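Local coordinates for protein uncharacterized peptidase Lmo0363 (Listeria monocytogenes, PDB 3L4E) that is thought to be a serine peptidase of the S51 (peptidase E) family, hydrolysing peptide bonds through a serine nucleophile, at residues Q95-R99 with T100-K104. Numbering follows the deposited sequence.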
loop_
_atom_site.group_PDB
_atom_site.type_symbol
_atom_site.label_atom_id
_atom_site.label_comp_id
_atom_site.label_asym_id
_atom_site.label_seq_id
_atom_site.Cartn_x
_atom_site.Cartn_y
_atom_site.Cartn_z
ATOM N N GLN A 95 -10.054 4.269 -6.749
ATOM C CA GLN A 95 -11.457 4.475 -7.071
ATOM C C GLN A 95 -12.363 4.140 -5.892
ATOM O O GLN A 95 -13.242 4.916 -5.535
ATOM C CB GLN A 95 -11.851 3.639 -8.287
ATOM C CG GLN A 95 -13.318 3.723 -8.630
ATOM C CD GLN A 95 -13.637 2.889 -9.835
ATOM O OE1 GLN A 95 -13.419 3.318 -10.965
ATOM N NE2 GLN A 95 -14.118 1.668 -9.607
ATOM N N GLU A 96 -12.144 2.981 -5.279
ATOM C CA GLU A 96 -13.003 2.545 -4.184
ATOM C C GLU A 96 -12.765 3.358 -2.908
ATOM O O GLU A 96 -13.714 3.666 -2.177
ATOM C CB GLU A 96 -12.849 1.041 -3.951
ATOM C CG GLU A 96 -13.276 0.214 -5.167
ATOM C CD GLU A 96 -14.716 0.508 -5.607
ATOM O OE1 GLU A 96 -15.645 0.303 -4.804
ATOM O OE2 GLU A 96 -14.921 0.947 -6.756
ATOM N N LEU A 97 -11.513 3.730 -2.655
ATOM C CA LEU A 97 -11.212 4.608 -1.530
ATOM C C LEU A 97 -11.894 5.971 -1.672
ATOM O O LEU A 97 -12.437 6.500 -0.703
ATOM C CB LEU A 97 -9.705 4.788 -1.366
ATOM C CG LEU A 97 -8.904 3.578 -0.876
ATOM C CD1 LEU A 97 -7.418 3.887 -0.919
ATOM C CD2 LEU A 97 -9.306 3.151 0.536
ATOM N N LYS A 98 -11.870 6.544 -2.872
ATOM C CA LYS A 98 -12.539 7.827 -3.082
ATOM C C LYS A 98 -14.067 7.709 -3.019
ATOM O O LYS A 98 -14.740 8.559 -2.418
ATOM C CB LYS A 98 -12.117 8.464 -4.408
ATOM C CG LYS A 98 -10.679 8.927 -4.452
ATOM C CD LYS A 98 -10.429 9.747 -5.714
ATOM C CE LYS A 98 -9.016 10.304 -5.752
ATOM N NZ LYS A 98 -8.822 11.208 -6.923
ATOM N N ARG A 99 -14.614 6.665 -3.638
ATOM C CA ARG A 99 -16.062 6.471 -3.679
ATOM C C ARG A 99 -16.685 6.436 -2.289
ATOM O O ARG A 99 -17.796 6.925 -2.077
ATOM C CB ARG A 99 -16.434 5.180 -4.417
ATOM C CG ARG A 99 -17.922 4.854 -4.289
ATOM C CD ARG A 99 -18.322 3.526 -4.915
ATOM N NE ARG A 99 -17.745 2.357 -4.252
ATOM C CZ ARG A 99 -18.263 1.751 -3.184
ATOM N NH1 ARG A 99 -19.369 2.208 -2.614
ATOM N NH2 ARG A 99 -17.659 0.688 -2.672
ATOM N N THR A 100 -15.966 5.837 -1.346
ATOM C CA THR A 100 -16.481 5.663 0.006
ATOM C C THR A 100 -16.085 6.801 0.917
ATOM O O THR A 100 -16.600 6.919 2.020
ATOM C CB THR A 100 -15.947 4.368 0.629
ATOM O OG1 THR A 100 -14.513 4.382 0.600
ATOM C CG2 THR A 100 -16.456 3.165 -0.138
ATOM N N GLY A 101 -15.151 7.626 0.463
ATOM C CA GLY A 101 -14.596 8.667 1.308
ATOM C C GLY A 101 -13.618 8.094 2.325
ATOM O O GLY A 101 -13.265 8.762 3.297
ATOM N N ALA A 102 -13.172 6.857 2.101
ATOM C CA ALA A 102 -12.262 6.192 3.037
ATOM C C ALA A 102 -10.823 6.683 2.906
ATOM O O ALA A 102 -10.018 6.523 3.820
ATOM C CB ALA A 102 -12.330 4.681 2.861
ATOM N N ASP A 103 -10.490 7.282 1.769
ATOM C CA ASP A 103 -9.184 7.903 1.639
ATOM C C ASP A 103 -8.989 8.888 2.789
ATOM O O ASP A 103 -7.923 8.942 3.404
ATOM C CB ASP A 103 -9.010 8.577 0.268
ATOM C CG ASP A 103 -10.053 9.665 -0.013
ATOM O OD1 ASP A 103 -11.179 9.614 0.521
ATOM O OD2 ASP A 103 -9.738 10.582 -0.797
ATOM N N LYS A 104 -10.059 9.602 3.121
ATOM C CA LYS A 104 -10.052 10.564 4.218
ATOM C C LYS A 104 -9.840 9.897 5.577
ATOM O O LYS A 104 -9.084 10.396 6.412
ATOM C CB LYS A 104 -11.363 11.353 4.231
ATOM C CG LYS A 104 -11.207 12.828 4.566
ATOM C CD LYS A 104 -10.675 13.616 3.378
ATOM C CE LYS A 104 -9.173 13.447 3.208
ATOM N NZ LYS A 104 -8.707 13.991 1.911
#
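From Leu97 to Ala102 the backbone closes helix 90-100 in a Schellman motif: Gly101 takes positive phi (76°), Gly101 N donates to Lys98 O at 3.1 Å and Ala102 N, weakly, to Leu97 O, which also accepts from Asp103 N at 3.2 Å. Thr100 fastens the last turn. Its OG1 sits between its own backbone N and carbonyl carbon (chi1 56°), which tips the hydroxyl back to donate to Glu96 O, 3.0 Å away, in the carbonyl plane and on a lone pair. Thr100 N donates to the same oxygen from a tilted position. The hydroxyl also accepts from Ala102 N, an ST turn that bridges the glycine between the two helices. Leu97 CD2 packs on Ala102 CB, while Ile73 of helix 70-79 touches both Thr100 and Ala102. Glu96 and Arg99 form a salt bridge: Arg99 presents its NE/NH2 flank to the single oxygen OE1, NH2 meeting it almost in line with the C-O bond and NE coming in above the carboxylate. Gln95 NE2 holds the other oxygen, OE2, at 3.0 Å, so both carboxylate oxygens are held. Over one face of the Arg99 guanidinium, toward its rim, lies the methyl CG2 of Thr100, 3.7 Å from NH2.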